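Local coordinates for protein Dot/Icm T4SS effector (Legionella pneumophila, PDB 6VVC) that is an effector kinase that Legionella pneumophila probably delivers through its Dot/Icm type IV secretion system, and that host inositol hexakisphosphate activates, at residues Asn18-Gly23 and Tyr48-Glu53. Residues are numbered along the deposited sequence; the frame is centred on the assembly and turned at random.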
ATOM      1  N   ASN A  18     -21.018  10.265 -11.294  1.00 36.06           N
ATOM      2  CA  ASN A  18     -22.053   9.953 -12.275  1.00 34.44           C
ATOM      3  C   ASN A  18     -21.451   9.491 -13.596  1.00 33.30           C
ATOM      4  O   ASN A  18     -22.014   8.621 -14.269  1.00 33.96           O
ATOM      5  CB  ASN A  18     -22.950  11.166 -12.502  1.00 40.50           C
ATOM      6  CG  ASN A  18     -23.570  11.677 -11.222  1.00 42.37           C
ATOM      7  OD1 ASN A  18     -23.484  12.866 -10.912  1.00 48.73           O
ATOM      8  ND2 ASN A  18     -24.199  10.781 -10.468  1.00 34.91           N
ATOM      9  N   LYS A  19     -20.312  10.068 -13.993  1.00 32.40           N
ATOM     10  CA  LYS A  19     -19.652   9.629 -15.217  1.00 34.11           C
ATOM     11  C   LYS A  19     -19.106   8.215 -15.066  1.00 32.39           C
ATOM     12  O   LYS A  19     -19.175   7.412 -16.004  1.00 33.21           O
ATOM     13  CB  LYS A  19     -18.527  10.599 -15.579  1.00 37.49           C
ATOM     14  CG  LYS A  19     -18.984  12.035 -15.790  1.00 41.49           C
ATOM     15  CD  LYS A  19     -17.801  12.992 -15.844  1.00 44.13           C
ATOM     16  CE  LYS A  19     -18.257  14.443 -15.888  1.00 46.71           C
ATOM     17  NZ  LYS A  19     -17.121  15.394 -15.727  1.00 52.49           N
ATOM     18  N   ILE A  20     -18.568   7.893 -13.887  1.00 30.77           N
ATOM     19  CA  ILE A  20     -17.963   6.582 -13.669  1.00 31.22           C
ATOM     20  C   ILE A  20     -18.999   5.479 -13.845  1.00 29.98           C
ATOM     21  O   ILE A  20     -18.754   4.476 -14.525  1.00 30.36           O
ATOM     22  CB  ILE A  20     -17.310   6.519 -12.274  1.00 28.31           C
ATOM     23  CG1 ILE A  20     -16.054   7.391 -12.235  1.00 30.38           C
ATOM     24  CG2 ILE A  20     -16.979   5.076 -11.902  1.00 27.94           C
ATOM     25  CD1 ILE A  20     -15.577   7.715 -10.831  1.00 31.01           C
ATOM     26  N   VAL A  21     -20.176   5.645 -13.233  1.00 29.81           N
ATOM     27  CA  VAL A  21     -21.162   4.571 -13.219  1.00 29.96           C
ATOM     28  C   VAL A  21     -21.853   4.379 -14.560  1.00 31.72           C
ATOM     29  O   VAL A  21     -22.564   3.383 -14.739  1.00 32.14           O
ATOM     30  CB  VAL A  21     -22.216   4.814 -12.117  1.00 30.37           C
ATOM     31  CG1 VAL A  21     -21.536   4.923 -10.759  1.00 27.87           C
ATOM     32  CG2 VAL A  21     -23.046   6.057 -12.413  1.00 30.58           C
ATOM     33  N   ASN A  22     -21.673   5.300 -15.504  1.00 32.95           N
ATOM     34  CA  ASN A  22     -22.112   5.097 -16.878  1.00 36.07           C
ATOM     35  C   ASN A  22     -20.995   4.558 -17.766  1.00 39.54           C
ATOM     36  O   ASN A  22     -21.128   4.578 -18.993  1.00 36.99           O
ATOM     37  CB  ASN A  22     -22.659   6.400 -17.467  1.00 39.20           C
ATOM     38  CG  ASN A  22     -24.044   6.738 -16.949  1.00 43.81           C
ATOM     39  OD1 ASN A  22     -24.921   5.877 -16.879  1.00 48.45           O
ATOM     40  ND2 ASN A  22     -24.247   7.996 -16.580  1.00 43.18           N
ATOM     41  N   GLY A  23     -19.900   4.090 -17.174  1.00 33.84           N
ATOM     42  CA  GLY A  23     -18.841   3.447 -17.921  1.00 34.95           C
ATOM     43  C   GLY A  23     -19.145   1.979 -18.144  1.00 34.31           C
ATOM     44  O   GLY A  23     -20.280   1.519 -18.001  1.00 34.52           O
ATOM     45  N   TYR A  48     -12.510   1.626 -11.588  1.00 19.97           N
ATOM     46  CA  TYR A  48     -12.971   2.171 -10.324  1.00 19.57           C
ATOM     47  C   TYR A  48     -13.830   1.150  -9.588  1.00 19.59           C
ATOM     48  O   TYR A  48     -14.539   0.352 -10.207  1.00 20.43           O
ATOM     49  CB  TYR A  48     -13.822   3.440 -10.534  1.00 20.75           C
ATOM     50  CG  TYR A  48     -13.120   4.631 -11.151  1.00 21.13           C
ATOM     51  CD1 TYR A  48     -12.913   4.712 -12.518  1.00 22.80           C
ATOM     52  CD2 TYR A  48     -12.703   5.697 -10.363  1.00 23.23           C
ATOM     53  CE1 TYR A  48     -12.287   5.809 -13.085  1.00 24.49           C
ATOM     54  CE2 TYR A  48     -12.078   6.796 -10.918  1.00 25.30           C
ATOM     55  CZ  TYR A  48     -11.874   6.849 -12.280  1.00 27.87           C
ATOM     56  OH  TYR A  48     -11.251   7.944 -12.834  1.00 27.59           O
ATOM     57  N   ALA A  49     -13.775   1.191  -8.260  1.00 19.44           N
ATOM     58  CA  ALA A  49     -14.769   0.537  -7.418  1.00 19.50           C
ATOM     59  C   ALA A  49     -15.736   1.598  -6.909  1.00 21.25           C
ATOM     60  O   ALA A  49     -15.306   2.663  -6.450  1.00 22.48           O
ATOM     61  CB  ALA A  49     -14.121  -0.195  -6.244  1.00 18.61           C
ATOM     62  N   VAL A  50     -17.033   1.315  -7.002  1.00 21.94           N
ATOM     63  CA  VAL A  50     -18.075   2.228  -6.549  1.00 23.35           C
ATOM     64  C   VAL A  50     -18.879   1.536  -5.460  1.00 25.39           C
ATOM     65  O   VAL A  50     -19.364   0.416  -5.657  1.00 24.80           O
ATOM     66  CB  VAL A  50     -19.000   2.669  -7.699  1.00 24.95           C
ATOM     67  CG1 VAL A  50     -20.103   3.580  -7.166  1.00 26.70           C
ATOM     68  CG2 VAL A  50     -18.204   3.371  -8.785  1.00 25.83           C
ATOM     69  N   ARG A  51     -19.027   2.207  -4.324  1.00 28.56           N
ATOM     70  CA  ARG A  51     -19.836   1.704  -3.224  1.00 28.55           C
ATOM     71  C   ARG A  51     -21.274   2.178  -3.375  1.00 35.60           C
ATOM     72  O   ARG A  51     -21.528   3.348  -3.678  1.00 31.78           O
ATOM     73  CB  ARG A  51     -19.262   2.173  -1.889  1.00 28.12           C
ATOM     74  CG  ARG A  51     -20.162   1.911  -0.700  1.00 41.25           C
ATOM     75  CD  ARG A  51     -19.489   2.309   0.604  1.00 46.65           C
ATOM     76  NE  ARG A  51     -19.170   1.131   1.405  1.00 49.81           N
ATOM     77  CZ  ARG A  51     -17.959   0.808   1.853  1.00 42.74           C
ATOM     78  NH1 ARG A  51     -16.905   1.580   1.616  1.00 39.12           N
ATOM     79  NH2 ARG A  51     -17.809  -0.297   2.565  1.00 49.85           N
ATOM     80  N   PHE A  52     -22.216   1.263  -3.153  1.00 33.90           N
ATOM     81  CA  PHE A  52     -23.635   1.540  -3.300  1.00 40.10           C
ATOM     82  C   PHE A  52     -24.373   1.288  -1.992  1.00 42.13           C
ATOM     83  O   PHE A  52     -23.933   0.502  -1.147  1.00 40.42           O
ATOM     84  CB  PHE A  52     -24.262   0.674  -4.401  1.00 40.62           C
ATOM     85  CG  PHE A  52     -23.983   1.160  -5.793  1.00 40.67           C
ATOM     86  CD1 PHE A  52     -22.832   0.774  -6.461  1.00 33.59           C
ATOM     87  CD2 PHE A  52     -24.879   1.996  -6.440  1.00 41.58           C
ATOM     88  CE1 PHE A  52     -22.578   1.216  -7.745  1.00 33.24           C
ATOM     89  CE2 PHE A  52     -24.630   2.443  -7.723  1.00 40.86           C
ATOM     90  CZ  PHE A  52     -23.479   2.052  -8.376  1.00 39.92           C
ATOM     91  N   GLU A  53     -25.505   1.973  -1.837  1.00 44.46           N
ATOM     92  CA  GLU A  53     -26.425   1.721  -0.731  1.00 51.62           C
ATOM     93  C   GLU A  53     -27.830   1.997  -1.249  1.00 54.90           C
ATOM     94  O   GLU A  53     -28.178   3.152  -1.512  1.00 53.75           O
ATOM     95  CB  GLU A  53     -26.100   2.589   0.479  1.00 55.19           C
ATOM     96  CG  GLU A  53     -27.136   2.515   1.596  1.00 62.98           C
ATOM     97  CD  GLU A  53     -26.763   3.366   2.796  1.00 70.28           C
ATOM     98  OE1 GLU A  53     -25.695   4.014   2.758  1.00 69.49           O
ATOM     99  OE2 GLU A  53     -27.538   3.388   3.775  1.00 75.97           O
TER
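Ile-20 and Val-21 of the short helix 16-21 rest on Tyr-48, Val-50 and Phe-52 of strand 46-53. This is helix-on-sheet packing in the N-terminal part of the kinase. The strand is an inner member of a four-stranded antiparallel sheet, between strands 38-43 and 56-65. No hydrogen bond joins the two segments, and the contact is wholly apolar.

The tight part lies at Ile-20. Its two branches divide the work. Ile-20 CG2, anti to the backbone N (CG1 has chi1 -71°), lies 3.8 Å from Val-50 CG2 and also meets the CB of Tyr-48. The other branch carries CD1 over one face of the Tyr-48 ring in a CH-pi contact. Ile-20 CD1 is 3.8 Å from the centroid of the Tyr-48 ring, 21° off its normal. Tyr-60 and Leu-62 of strand 56-65 add to the packing round Ile-20 and Tyr-48. The Tyr-48 OH makes a weak hydrogen bond with NZ of Lys-16, in helix 16-21.

Toward Phe-52 the fit is looser, and Val-21 and Phe-52 are partly exposed. Val-21 uses one methyl, CG1, for both of its neighbours. Val-21 CG1 lies 4.1 Å from Val-50 CG1, and the two side chains cross at about a right angle. The same methyl meets the Phe-52 ring obliquely, with Val-21 CG1 4.2 Å from Phe-52 CZ.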